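Local coordinates for hypothetical protein (Neisseria meningitidis Z2491, PDB 2F46) that is probably a phosphatase of the nonclassical, eukaryotic-like kind, at residues 42-50 / 94-103; 22-30 / 103-112. One frame throughout, in Å; residues are numbered along the deposited sequence. Where two conformers were deposited one is given.

Both contacts reach the same mixed sheet, in which strand 105-108 lies between strands 24-27 and 45-48. Contact 1 lays the end of helix 88-99 and the following loop against strand 45-48; contact 2 pairs strands 24-27 and 105-108. Their centres are about 9 Å apart, and along the chain contact 1 is nested inside the loop that contact 2 closes. Helix 88-99 and strand 105-108 follow each other, joined by a short loop that holds Tyr-103, a residue of both contacts. Probable backbone hydrogen bonds, including Asn-49 N to Tyr-108 O at 2.8 Å, join strands 45-48 and 105-108. The contacts thus meet on neighbouring strands near the centre of the chain, one adding a helix layer, the other a strand pair.

Contact 1 of 2, residues 42-50 / 94-103; sequences GIKTIICNR and FRQLIGQAEY. Unlike the reference sequence in segment 42-50: Ile-46 (reference Val). Unlike the reference sequence in segment 94-103: Tyr-103 (reference Ser).
The Phe-94 ring meets segment 42-50 obliquely, at the CE1 corner: Asn-49 OD1 lies 3.4 Å from Phe-94 CE1, with amide and ring planes 52° apart, and the methyl end of Ile-47 comes to the same atom. On the other ring, Ala-101 O sits above one face of Tyr-103, offset toward its rim. This is the helix layer of a beta-alpha-beta crossover: helix 88-99 carries the chain from strand 75-78 to strand 105-108 and passes over strand 45-48 between them; the axes of its last turns, 94-99, and of strand 45-48 come within 10.2 Å and run nearly antiparallel, at 167°. Ile-47 fills the interface. Its chain is extended (chi2 171°), which pushes CD1 up to the helix, where Ile-47 CD1 is 4.0 Å from Leu-97 CB and likewise touches Ile-98 CG1; the Ile-98 side chain lies across it at about a right angle. Asn-49 points its ND2 to Gln-79 O, while its OD1, buried here beside the phenyl ring, finds no hydrogen-bond partner in the model. Past the helix the chain is held by polar atoms instead. Thr-45 OG1 donates to Glu-102 O over 2.6 Å, in the carbonyl plane and on a lone pair, as Ala-101 CB packs beside it. The same hydroxyl accepts from a water at 2.7 Å from Thr-45 OG1, and that water takes the N-H of Glu-102, 3.0 Å from Glu-102 N.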
ATOM      1  N   GLY A  42       5.531  -5.823  13.892  1.00 15.59           N
ATOM      2  CA  GLY A  42       6.935  -5.919  13.533  1.00 15.73           C
ATOM      3  C   GLY A  42       7.222  -5.441  12.108  1.00 14.26           C
ATOM      4  O   GLY A  42       8.120  -5.929  11.433  1.00 14.95           O
ATOM      5  N   ILE A  43       6.433  -4.458  11.672  1.00 14.30           N
ATOM      6  CA  ILE A  43       6.637  -3.838  10.365  1.00 12.49           C
ATOM      7  C   ILE A  43       8.070  -3.325  10.248  1.00 10.28           C
ATOM      8  O   ILE A  43       8.525  -2.628  11.124  1.00 12.70           O
ATOM      9  CB  ILE A  43       5.623  -2.679  10.131  1.00 11.72           C
ATOM     10  CG1 ILE A  43       4.162  -3.151  10.204  1.00 11.15           C
ATOM     11  CG2 ILE A  43       5.916  -1.973   8.789  1.00 10.23           C
ATOM     12  CD1 ILE A  43       3.793  -4.238   9.345  1.00 11.45           C
ATOM     13  N   LYS A  44       8.737  -3.668   9.167  1.00 10.79           N
ATOM     14  CA  LYS A  44      10.100  -3.182   8.949  1.00 11.64           C
ATOM     15  C   LYS A  44      10.206  -2.153   7.833  1.00 12.07           C
ATOM     16  O   LYS A  44      11.197  -1.437   7.782  1.00 12.57           O
ATOM     17  CB  LYS A  44      11.007  -4.366   8.669  1.00 12.53           C
ATOM     18  CG  LYS A  44      11.230  -5.266   9.898  1.00 12.71           C
ATOM     19  CD  LYS A  44      11.941  -4.501  10.993  1.00 16.46           C
ATOM     20  CE  LYS A  44      12.335  -5.328  12.171  1.00 28.12           C
ATOM     21  NZ  LYS A  44      12.811  -4.340  13.210  1.00 27.93           N
ATOM     22  N   THR A  45       9.238  -2.102   6.934  1.00  9.28           N
ATOM     23  CA  THR A  45       9.272  -1.161   5.807  1.00  9.47           C
ATOM     24  C   THR A  45       7.903  -0.535   5.614  1.00  9.22           C
ATOM     25  O   THR A  45       6.885  -1.222   5.658  1.00  9.40           O
ATOM     26  CB  THR A  45       9.637  -1.873   4.505  1.00 10.51           C
ATOM     27  OG1 THR A  45      10.846  -2.613   4.712  1.00 11.76           O
ATOM     28  CG2 THR A  45       9.795  -0.904   3.337  1.00  9.71           C
ATOM     29  N   ILE A  46       7.891   0.790   5.431  1.00  8.76           N
ATOM     30  CA  ILE A  46       6.697   1.589   5.171  0.50  8.04           C
ATOM     31  C   ILE A  46       6.808   2.161   3.774  1.00  8.64           C
ATOM     32  O   ILE A  46       7.820   2.793   3.445  1.00  9.42           O
ATOM     33  CB  ILE A  46       6.568   2.771   6.167  0.50  8.99           C
ATOM     34  CG1 ILE A  46       6.139   2.253   7.545  0.50 12.10           C
ATOM     35  CG2 ILE A  46       5.625   3.880   5.654  0.50 11.34           C
ATOM     36  CD1 ILE A  46       4.675   1.922   7.678  0.50 11.93           C
ATOM     37  N   ILE A  47       5.763   1.961   2.978  1.00  7.92           N
ATOM     38  CA  ILE A  47       5.596   2.595   1.672  1.00  7.56           C
ATOM     39  C   ILE A  47       4.343   3.488   1.735  1.00  8.22           C
ATOM     40  O   ILE A  47       3.240   3.029   2.089  1.00  8.85           O
ATOM     41  CB  ILE A  47       5.405   1.612   0.512  1.00  9.69           C
ATOM     42  CG1 ILE A  47       6.625   0.687   0.410  1.00 10.23           C
ATOM     43  CG2 ILE A  47       5.261   2.366  -0.799  1.00  9.43           C
ATOM     44  CD1 ILE A  47       6.491  -0.488  -0.550  1.00  9.50           C
ATOM     45  N   CYS A  48       4.494   4.772   1.440  1.00  8.22           N
ATOM     46  CA  CYS A  48       3.409   5.697   1.339  1.00  8.74           C
ATOM     47  C   CYS A  48       3.112   5.996  -0.081  1.00  8.69           C
ATOM     48  O   CYS A  48       3.998   6.498  -0.808  1.00  9.49           O
ATOM     49  CB  CYS A  48       3.737   6.994   2.032  1.00  8.84           C
ATOM     50  SG  CYS A  48       2.555   8.305   1.834  1.00 11.36           S
ATOM     51  N   ASN A  49       1.884   5.683  -0.479  1.00  7.12           N
ATOM     52  CA  ASN A  49       1.463   5.889  -1.875  1.00  7.06           C
ATOM     53  C   ASN A  49       0.589   7.108  -2.119  1.00 10.18           C
ATOM     54  O   ASN A  49      -0.093   7.202  -3.122  1.00 10.73           O
ATOM     55  CB  ASN A  49       0.801   4.617  -2.469  1.00  8.53           C
ATOM     56  CG  ASN A  49       1.752   3.448  -2.602  1.00  8.89           C
ATOM     57  OD1 ASN A  49       1.498   2.349  -2.074  1.00  8.65           O
ATOM     58  ND2 ASN A  49       2.845   3.629  -3.373  1.00  8.22           N
ATOM     59  N   ARG A  50       0.611   8.015  -1.132  1.00 10.35           N
ATOM     60  CA  ARG A  50      -0.236   9.200  -1.090  1.00 11.91           C
ATOM     61  C   ARG A  50       0.618  10.440  -1.229  1.00 11.48           C
ATOM     62  O   ARG A  50       1.526  10.635  -0.424  1.00 11.18           O
ATOM     63  CB  ARG A  50      -1.013   9.284   0.242  1.00 11.54           C
ATOM     64  CG  ARG A  50      -2.148  10.254   0.186  1.00 16.31           C
ATOM     65  CD  ARG A  50      -2.882  10.285   1.496  1.00 12.24           C
ATOM     66  NE  ARG A  50      -4.073  11.059   1.321  1.00 13.95           N
ATOM     67  CZ  ARG A  50      -4.939  11.343   2.274  1.00 17.75           C
ATOM     68  NH1 ARG A  50      -4.737  10.956   3.520  1.00 15.72           N
ATOM     69  NH2 ARG A  50      -6.019  12.030   1.960  1.00 17.75           N
ATOM     70  N   PHE A  94       6.639  -0.261  -7.366  1.00  9.55           N
ATOM     71  CA  PHE A  94       6.108  -0.851  -6.122  1.00 10.82           C
ATOM     72  C   PHE A  94       6.619  -2.273  -5.950  1.00 10.34           C
ATOM     73  O   PHE A  94       7.064  -2.673  -4.892  1.00  9.96           O
ATOM     74  CB  PHE A  94       4.583  -0.784  -6.210  1.00  9.02           C
ATOM     75  CG  PHE A  94       3.848  -1.155  -4.931  1.00  7.55           C
ATOM     76  CD1 PHE A  94       3.770  -0.285  -3.871  1.00  9.05           C
ATOM     77  CD2 PHE A  94       3.189  -2.385  -4.863  1.00 12.09           C
ATOM     78  CE1 PHE A  94       3.043  -0.635  -2.736  1.00 11.17           C
ATOM     79  CE2 PHE A  94       2.464  -2.724  -3.723  1.00 10.76           C
ATOM     80  CZ  PHE A  94       2.418  -1.856  -2.669  1.00 11.22           C
ATOM     81  N   ARG A  95       6.559  -3.053  -7.037  1.00 11.89           N
ATOM     82  CA  ARG A  95       7.066  -4.419  -7.015  1.00 14.62           C
ATOM     83  C   ARG A  95       8.526  -4.486  -6.561  1.00 12.75           C
ATOM     84  O   ARG A  95       8.880  -5.317  -5.742  1.00 13.79           O
ATOM     85  CB  ARG A  95       6.939  -5.014  -8.411  1.00 15.28           C
ATOM     86  CG  ARG A  95       7.484  -6.385  -8.545  1.00 20.33           C
ATOM     87  CD  ARG A  95       7.795  -6.608  -9.970  1.00 22.20           C
ATOM     88  NE  ARG A  95       8.013  -8.012 -10.229  1.00 29.65           N
ATOM     89  CZ  ARG A  95       8.228  -8.511 -11.444  1.00 40.28           C
ATOM     90  NH1 ARG A  95       8.224  -7.722 -12.514  1.00 32.75           N
ATOM     91  NH2 ARG A  95       8.426  -9.814 -11.585  1.00 41.88           N
ATOM     92  N   GLN A  96       9.345  -3.600  -7.100  1.00 12.24           N
ATOM     93  CA  GLN A  96      10.764  -3.546  -6.764  1.00 16.15           C
ATOM     94  C   GLN A  96      11.000  -3.120  -5.332  1.00 14.79           C
ATOM     95  O   GLN A  96      11.854  -3.711  -4.641  1.00 17.00           O
ATOM     96  CB  GLN A  96      11.519  -2.597  -7.693  1.00 15.93           C
ATOM     97  CG  GLN A  96      11.641  -3.113  -9.119  1.00 23.60           C
ATOM     98  CD  GLN A  96      12.580  -2.260 -10.006  1.00 29.91           C
ATOM     99  OE1 GLN A  96      13.618  -1.764  -9.528  1.00 48.59           O
ATOM    100  NE2 GLN A  96      12.241  -2.124 -11.298  1.00 33.89           N
ATOM    101  N   LEU A  97      10.268  -2.109  -4.863  1.00 14.69           N
ATOM    102  CA  LEU A  97      10.434  -1.669  -3.481  1.00 13.87           C
ATOM    103  C   LEU A  97      10.135  -2.807  -2.537  1.00 15.07           C
ATOM    104  O   LEU A  97      10.915  -3.051  -1.611  1.00 15.33           O
ATOM    105  CB  LEU A  97       9.523  -0.486  -3.166  1.00 11.97           C
ATOM    106  CG  LEU A  97       9.889   0.840  -3.800  1.00 12.82           C
ATOM    107  CD1 LEU A  97       8.748   1.847  -3.569  1.00 13.75           C
ATOM    108  CD2 LEU A  97      11.218   1.363  -3.286  1.00 18.11           C
ATOM    109  N   ILE A  98       9.067  -3.553  -2.793  1.00 12.18           N
ATOM    110  CA  ILE A  98       8.770  -4.726  -1.975  1.00 14.97           C
ATOM    111  C   ILE A  98       9.865  -5.792  -2.141  1.00 16.75           C
ATOM    112  O   ILE A  98      10.297  -6.398  -1.158  1.00 18.37           O
ATOM    113  CB  ILE A  98       7.373  -5.279  -2.289  1.00 18.30           C
ATOM    114  CG1 ILE A  98       6.301  -4.267  -1.815  1.00 16.55           C
ATOM    115  CG2 ILE A  98       7.181  -6.701  -1.664  1.00 17.95           C
ATOM    116  CD1 ILE A  98       4.928  -4.545  -2.334  1.00 17.92           C
ATOM    117  N   GLY A  99      10.327  -6.026  -3.359  1.00 17.52           N
ATOM    118  CA  GLY A  99      11.308  -7.089  -3.563  1.00 20.93           C
ATOM    119  C   GLY A  99      12.592  -6.892  -2.797  1.00 21.95           C
ATOM    120  O   GLY A  99      13.215  -7.874  -2.370  1.00 25.40           O
ATOM    121  N   GLN A 100      12.962  -5.639  -2.594  1.00 17.81           N
ATOM    122  CA  GLN A 100      14.236  -5.291  -1.986  1.00 19.83           C
ATOM    123  C   GLN A 100      14.071  -4.880  -0.531  1.00 18.55           C
ATOM    124  O   GLN A 100      15.036  -4.470   0.118  1.00 21.27           O
ATOM    125  CB  GLN A 100      14.882  -4.158  -2.771  1.00 22.47           C
ATOM    126  CG  GLN A 100      15.136  -4.462  -4.232  1.00 29.03           C
ATOM    127  N   ALA A 101      12.847  -4.954  -0.020  1.00 17.26           N
ATOM    128  CA  ALA A 101      12.537  -4.493   1.337  1.00 14.32           C
ATOM    129  C   ALA A 101      12.813  -5.534   2.416  1.00 12.85           C
ATOM    130  O   ALA A 101      12.785  -6.742   2.151  1.00 15.07           O
ATOM    131  CB  ALA A 101      11.050  -4.135   1.406  1.00 13.50           C
ATOM    132  N   GLU A 102      13.056  -5.078   3.633  0.50 11.94           N
ATOM    133  CA  GLU A 102      12.920  -5.950   4.780  0.50 10.03           C
ATOM    134  C   GLU A 102      11.430  -6.142   5.008  0.50  9.98           C
ATOM    135  O   GLU A 102      10.610  -5.201   4.833  0.50  7.68           O
ATOM    136  CB  GLU A 102      13.575  -5.380   6.036  0.50  8.75           C
ATOM    137  CG  GLU A 102      15.033  -4.998   5.858  0.50 15.87           C
ATOM    138  CD  GLU A 102      15.885  -6.058   5.252  0.50 17.97           C
ATOM    139  OE1 GLU A 102      16.240  -7.009   5.975  0.50 21.66           O
ATOM    140  OE2 GLU A 102      16.244  -5.927   4.060  0.50 11.90           O
ATOM    141  N   TYR A 103      11.079  -7.377   5.344  1.00 10.89           N
ATOM    142  CA  TYR A 103       9.679  -7.758   5.596  1.00 10.23           C
ATOM    143  C   TYR A 103       9.323  -7.801   7.067  1.00 13.53           C
ATOM    144  O   TYR A 103      10.172  -8.042   7.913  1.00 14.32           O
ATOM    145  CB  TYR A 103       9.414  -9.141   4.982  1.00 10.12           C
ATOM    146  CG  TYR A 103       9.756  -9.266   3.518  1.00 12.03           C
ATOM    147  CD1 TYR A 103       9.366  -8.288   2.595  1.00 14.42           C
ATOM    148  CD2 TYR A 103      10.395 -10.380   3.026  1.00 15.87           C
ATOM    149  CE1 TYR A 103       9.647  -8.417   1.279  1.00 16.69           C
ATOM    150  CE2 TYR A 103      10.687 -10.512   1.680  1.00 19.86           C
ATOM    151  CZ  TYR A 103      10.320  -9.505   0.823  1.00 18.92           C
ATOM    152  OH  TYR A 103      10.601  -9.654  -0.511  1.00 27.13           O
TER
HETATM  153  O   HOH W   1      13.394  -2.154   3.940  1.00 19.75           O

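Contact 2 of 2, residues 22-30 / 103-112; sequences EHLYISPQL and YPVLAYCRTG. Unlike the reference sequence in segment 103-112: Tyr-103 (reference Ser).
This is a pair of parallel strands in the middle of the sheet, 24-27 beside 105-108. Strand 105-108 runs on into the loop 109-112, while 24-27 continues into 28-30, which packs against that loop. The loop leads into helix 113-125, the position where cysteine-dependent phosphatases carry their phosphate-binding P-loop. Val-105 N donates to His-23 O at 2.8 Å, Tyr-25 N to Val-105 O and Ala-107 N to Tyr-25 O, all nearly straight; the next two rungs, Ser-27 N to Ala-107 O and Cys-109 N to Ser-27 O, are weak. Beyond them Gln-29 N reaches Arg-110 O at 3.0 Å, from above the carbonyl plane. At the start, the His-23 and Tyr-103 rings form an offset stack, centroids 3.9 Å apart and planes at 1°, with Glu-22 CG over the other face of the imidazole. At the far end Leu-30 CG stands over one face of Tyr-108, 4.0 Å from the ring centroid, a CH-pi contact. Tyr-108 CG sits between its backbone N and carbonyl carbon (chi1 74°), turning the ring against Leu-30 and Gln-29. Gln-29 NE2 bonds to Leu-30 O and, through a water, to Tyr-108 OH, leaving OE1 for Arg-50 NH1. Leu-24, Ile-26 and Ala-107 face helix 113-125, while Tyr-108 and Leu-30 pack on helix 61-68; strand 18-21 flanks 24-27, and strand 45-48 lies on the other side of 105-108.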
ATOM      1  N   GLU A  22       1.773 -12.236   1.292  1.00 17.81           N
ATOM      2  CA  GLU A  22       2.696 -12.867   2.256  1.00 20.98           C
ATOM      3  C   GLU A  22       3.534 -11.893   3.115  1.00 20.31           C
ATOM      4  O   GLU A  22       3.689 -12.081   4.334  1.00 22.24           O
ATOM      5  CB  GLU A  22       3.635 -13.823   1.481  1.00 23.21           C
ATOM      6  CG  GLU A  22       4.719 -14.502   2.330  1.00 27.86           C
ATOM      7  CD  GLU A  22       5.643 -15.429   1.525  1.00 28.39           C
ATOM      8  OE1 GLU A  22       5.631 -15.394   0.264  1.00 35.44           O
ATOM      9  OE2 GLU A  22       6.400 -16.185   2.181  1.00 41.66           O
ATOM     10  N   HIS A  23       4.067 -10.867   2.476  1.00 16.14           N
ATOM     11  CA  HIS A  23       4.938  -9.927   3.177  1.00 15.42           C
ATOM     12  C   HIS A  23       4.402  -8.502   3.174  1.00 15.61           C
ATOM     13  O   HIS A  23       5.143  -7.570   3.456  1.00 14.55           O
ATOM     14  CB  HIS A  23       6.311  -9.931   2.525  1.00 17.54           C
ATOM     15  CG  HIS A  23       7.001 -11.257   2.611  1.00 19.51           C
ATOM     16  ND1 HIS A  23       7.177 -11.908   3.812  1.00 25.85           N
ATOM     17  CD2 HIS A  23       7.557 -12.045   1.664  1.00 27.67           C
ATOM     18  CE1 HIS A  23       7.803 -13.050   3.601  1.00 25.33           C
ATOM     19  NE2 HIS A  23       8.051 -13.155   2.308  1.00 24.66           N
ATOM     20  N   LEU A  24       3.112  -8.345   2.903  1.00 12.87           N
ATOM     21  CA  LEU A  24       2.534  -7.027   2.621  1.00 11.56           C
ATOM     22  C   LEU A  24       1.205  -6.776   3.358  1.00  9.36           C
ATOM     23  O   LEU A  24       0.224  -7.499   3.128  1.00 11.76           O
ATOM     24  CB  LEU A  24       2.300  -6.905   1.138  1.00  9.79           C
ATOM     25  CG  LEU A  24       1.693  -5.567   0.668  1.00 10.74           C
ATOM     26  CD1 LEU A  24       2.626  -4.394   0.999  1.00 10.69           C
ATOM     27  CD2 LEU A  24       1.367  -5.564  -0.815  1.00 12.46           C
ATOM     28  N   TYR A  25       1.196  -5.799   4.233  1.00  9.16           N
ATOM     29  CA  TYR A  25      -0.024  -5.224   4.846  1.00  8.57           C
ATOM     30  C   TYR A  25      -0.361  -3.925   4.125  1.00  9.66           C
ATOM     31  O   TYR A  25       0.540  -3.230   3.600  1.00  9.76           O
ATOM     32  CB  TYR A  25       0.227  -4.873   6.283  1.00 10.21           C
ATOM     33  CG  TYR A  25       0.457  -6.043   7.213  1.00 15.17           C
ATOM     34  CD1 TYR A  25       1.681  -6.660   7.285  1.00 15.54           C
ATOM     35  CD2 TYR A  25      -0.577  -6.542   7.989  1.00 15.84           C
ATOM     36  CE1 TYR A  25       1.893  -7.744   8.133  1.00 17.58           C
ATOM     37  CE2 TYR A  25      -0.375  -7.627   8.846  1.00 17.94           C
ATOM     38  CZ  TYR A  25       0.861  -8.212   8.901  1.00 22.74           C
ATOM     39  OH  TYR A  25       1.106  -9.278   9.746  1.00 21.41           O
ATOM     40  N   ILE A  26      -1.653  -3.611   4.059  1.00  9.23           N
ATOM     41  CA  ILE A  26      -2.091  -2.296   3.568  1.00  9.68           C
ATOM     42  C   ILE A  26      -2.938  -1.605   4.653  1.00 10.64           C
ATOM     43  O   ILE A  26      -3.379  -2.222   5.629  1.00 11.49           O
ATOM     44  CB  ILE A  26      -2.858  -2.391   2.270  1.00 10.45           C
ATOM     45  CG1 ILE A  26      -4.182  -3.165   2.427  1.00 12.94           C
ATOM     46  CG2 ILE A  26      -1.966  -2.943   1.183  1.00 10.42           C
ATOM     47  CD1 ILE A  26      -5.038  -3.162   1.232  1.00 22.42           C
ATOM     48  N   SER A  27      -3.107  -0.314   4.517  1.00  9.36           N
ATOM     49  CA  SER A  27      -3.881   0.465   5.481  1.00  8.87           C
ATOM     50  C   SER A  27      -4.352   1.766   4.862  1.00 11.03           C
ATOM     51  O   SER A  27      -3.718   2.287   3.910  1.00 10.04           O
ATOM     52  CB  SER A  27      -3.000   0.796   6.670  1.00 13.19           C
ATOM     53  OG  SER A  27      -3.569   1.690   7.604  1.00 14.06           O
ATOM     54  N   PRO A  28      -5.420   2.362   5.420  1.00  9.99           N
ATOM     55  CA  PRO A  28      -5.733   3.737   5.218  1.00 10.77           C
ATOM     56  C   PRO A  28      -4.721   4.645   5.890  1.00  9.99           C
ATOM     57  O   PRO A  28      -3.731   4.189   6.521  1.00 10.87           O
ATOM     58  CB  PRO A  28      -7.114   3.902   5.872  1.00 12.56           C
ATOM     59  CG  PRO A  28      -7.255   2.788   6.741  1.00 15.51           C
ATOM     60  CD  PRO A  28      -6.375   1.702   6.320  1.00 12.88           C
ATOM     61  N   GLN A  29      -4.920   5.948   5.801  1.00 10.77           N
ATOM     62  CA  GLN A  29      -3.926   6.910   6.274  1.00 11.25           C
ATOM     63  C   GLN A  29      -3.443   6.651   7.690  1.00 12.94           C
ATOM     64  O   GLN A  29      -4.262   6.541   8.618  1.00 14.85           O
ATOM     65  CB  GLN A  29      -4.503   8.315   6.208  1.00 11.74           C
ATOM     66  CG  GLN A  29      -3.645   9.393   6.741  1.00 12.67           C
ATOM     67  CD  GLN A  29      -2.396   9.610   5.931  1.00 13.25           C
ATOM     68  OE1 GLN A  29      -2.470   9.722   4.686  1.00 12.35           O
ATOM     69  NE2 GLN A  29      -1.235   9.690   6.598  1.00 13.92           N
ATOM     70  N   LEU A  30      -2.146   6.564   7.845  1.00 12.51           N
ATOM     71  CA  LEU A  30      -1.544   6.342   9.145  1.00 13.89           C
ATOM     72  C   LEU A  30      -1.550   7.617   9.964  1.00 15.74           C
ATOM     73  O   LEU A  30      -1.485   8.736   9.432  1.00 15.33           O
ATOM     74  CB  LEU A  30      -0.110   5.832   9.037  1.00 12.67           C
ATOM     75  CG  LEU A  30      -0.000   4.484   8.353  1.00 11.71           C
ATOM     76  CD1 LEU A  30       1.450   4.046   8.310  1.00 12.75           C
ATOM     77  CD2 LEU A  30      -0.882   3.428   8.924  1.00 14.78           C
ATOM     78  N   TYR A 103      11.079  -7.377   5.344  1.00 10.89           N
ATOM     79  CA  TYR A 103       9.679  -7.758   5.596  1.00 10.23           C
ATOM     80  C   TYR A 103       9.323  -7.801   7.067  1.00 13.53           C
ATOM     81  O   TYR A 103      10.172  -8.042   7.913  1.00 14.32           O
ATOM     82  CB  TYR A 103       9.414  -9.141   4.982  1.00 10.12           C
ATOM     83  CG  TYR A 103       9.756  -9.266   3.518  1.00 12.03           C
ATOM     84  CD1 TYR A 103       9.366  -8.288   2.595  1.00 14.42           C
ATOM     85  CD2 TYR A 103      10.395 -10.380   3.026  1.00 15.87           C
ATOM     86  CE1 TYR A 103       9.647  -8.417   1.279  1.00 16.69           C
ATOM     87  CE2 TYR A 103      10.687 -10.512   1.680  1.00 19.86           C
ATOM     88  CZ  TYR A 103      10.320  -9.505   0.823  1.00 18.92           C
ATOM     89  OH  TYR A 103      10.601  -9.654  -0.511  1.00 27.13           O
ATOM     90  N   PRO A 104       8.048  -7.591   7.403  1.00 11.99           N
ATOM     91  CA  PRO A 104       6.960  -7.249   6.506  1.00 11.11           C
ATOM     92  C   PRO A 104       6.936  -5.772   6.100  1.00 10.34           C
ATOM     93  O   PRO A 104       7.461  -4.918   6.820  1.00 10.76           O
ATOM     94  CB  PRO A 104       5.691  -7.596   7.326  1.00 13.10           C
ATOM     95  CG  PRO A 104       6.081  -7.654   8.697  1.00 18.90           C
ATOM     96  CD  PRO A 104       7.570  -7.820   8.776  1.00 12.32           C
ATOM     97  N   VAL A 105       6.247  -5.525   4.982  1.00  9.75           N
ATOM     98  CA  VAL A 105       6.031  -4.182   4.424  1.00  9.04           C
ATOM     99  C   VAL A 105       4.611  -3.754   4.775  1.00  9.51           C
ATOM    100  O   VAL A 105       3.697  -4.576   4.718  1.00  9.85           O
ATOM    101  CB  VAL A 105       6.195  -4.167   2.887  1.00 10.96           C
ATOM    102  CG1 VAL A 105       5.952  -2.774   2.368  1.00 10.76           C
ATOM    103  CG2 VAL A 105       7.598  -4.670   2.453  1.00 12.50           C
ATOM    104  N   LEU A 106       4.423  -2.489   5.147  1.00  8.37           N
ATOM    105  CA  LEU A 106       3.106  -1.873   5.240  1.00  9.32           C
ATOM    106  C   LEU A 106       3.046  -0.745   4.209  1.00  6.97           C
ATOM    107  O   LEU A 106       3.842   0.215   4.297  1.00  9.22           O
ATOM    108  CB  LEU A 106       2.885  -1.287   6.632  1.00 10.36           C
ATOM    109  CG  LEU A 106       1.616  -0.468   6.879  1.00  9.68           C
ATOM    110  CD1 LEU A 106       0.388  -1.148   6.495  1.00 14.80           C
ATOM    111  CD2 LEU A 106       1.589  -0.093   8.366  1.00 13.64           C
ATOM    112  N   ALA A 107       2.093  -0.832   3.307  1.00  7.24           N
ATOM    113  CA  ALA A 107       1.818   0.242   2.348  1.00  7.82           C
ATOM    114  C   ALA A 107       0.528   0.942   2.707  1.00  8.96           C
ATOM    115  O   ALA A 107      -0.443   0.296   3.111  1.00  8.54           O
ATOM    116  CB  ALA A 107       1.762  -0.276   0.938  1.00  7.43           C
ATOM    117  N   TYR A 108       0.498   2.265   2.593  1.00  9.07           N
ATOM    118  CA  TYR A 108      -0.740   2.998   2.880  1.00  7.67           C
ATOM    119  C   TYR A 108      -1.020   4.134   1.877  1.00  7.97           C
ATOM    120  O   TYR A 108      -0.101   4.611   1.185  1.00  8.26           O
ATOM    121  CB  TYR A 108      -0.764   3.602   4.291  1.00  8.98           C
ATOM    122  CG  TYR A 108       0.110   4.824   4.522  1.00  6.79           C
ATOM    123  CD1 TYR A 108       1.425   4.708   4.870  1.00  7.95           C
ATOM    124  CD2 TYR A 108      -0.412   6.113   4.416  1.00  7.94           C
ATOM    125  CE1 TYR A 108       2.226   5.812   5.150  1.00  8.41           C
ATOM    126  CE2 TYR A 108       0.367   7.220   4.696  1.00  8.33           C
ATOM    127  CZ  TYR A 108       1.700   7.079   5.031  1.00  9.34           C
ATOM    128  OH  TYR A 108       2.460   8.196   5.273  1.00 12.30           O
ATOM    129  N   CYS A 109      -2.285   4.503   1.750  0.70  7.56           N
ATOM    130  CA  CYS A 109      -2.604   5.727   1.062  0.70  6.50           C
ATOM    131  C   CYS A 109      -3.713   6.314   1.913  0.70  7.09           C
ATOM    132  O   CYS A 109      -3.728   6.166   3.141  0.70  9.42           O
ATOM    133  CB  CYS A 109      -2.922   5.496  -0.433  0.70  8.83           C
ATOM    134  SG  CYS A 109      -4.563   4.900  -0.901  0.70  8.10           S
ATOM    135  N   ARG A 110      -4.637   7.011   1.297  0.50  4.93           N
ATOM    136  CA  ARG A 110      -5.758   7.538   2.100  0.50  7.30           C
ATOM    137  C   ARG A 110      -6.630   6.387   2.593  0.50 10.68           C
ATOM    138  O   ARG A 110      -7.088   6.377   3.754  0.50 11.02           O
ATOM    139  CB  ARG A 110      -6.613   8.492   1.257  0.50 10.57           C
ATOM    140  CG  ARG A 110      -7.738   9.141   2.065  0.50  9.31           C
ATOM    141  CD  ARG A 110      -8.556  10.094   1.223  0.50 14.47           C
ATOM    142  NE  ARG A 110      -9.608  10.704   2.033  0.50 21.29           N
ATOM    143  CZ  ARG A 110     -10.798  10.165   2.272  0.50 22.27           C
ATOM    144  NH1 ARG A 110     -11.138   8.985   1.758  0.50 27.26           N
ATOM    145  NH2 ARG A 110     -11.662  10.829   3.037  0.50 27.55           N
ATOM    146  N   THR A 111      -6.867   5.413   1.713  1.00 11.20           N
ATOM    147  CA  THR A 111      -7.734   4.281   2.003  1.00 12.34           C
ATOM    148  C   THR A 111      -7.089   2.918   1.872  1.00 12.86           C
ATOM    149  O   THR A 111      -7.660   1.923   2.328  1.00 14.41           O
ATOM    150  CB  THR A 111      -8.889   4.254   1.011  1.00 13.78           C
ATOM    151  OG1 THR A 111      -8.358   4.178  -0.322  1.00 14.03           O
ATOM    152  CG2 THR A 111      -9.795   5.444   1.178  1.00 18.42           C
ATOM    153  N   GLY A 112      -5.930   2.847   1.217  1.00 10.11           N
ATOM    154  CA  GLY A 112      -5.348   1.575   0.815  1.00 10.34           C
ATOM    155  C   GLY A 112      -5.683   1.194  -0.619  1.00  8.81           C
ATOM    156  O   GLY A 112      -5.121   0.222  -1.137  1.00 10.09           O
TER
HETATM  157  O   HOH W   2       1.329  10.579   4.880  1.00 12.72           O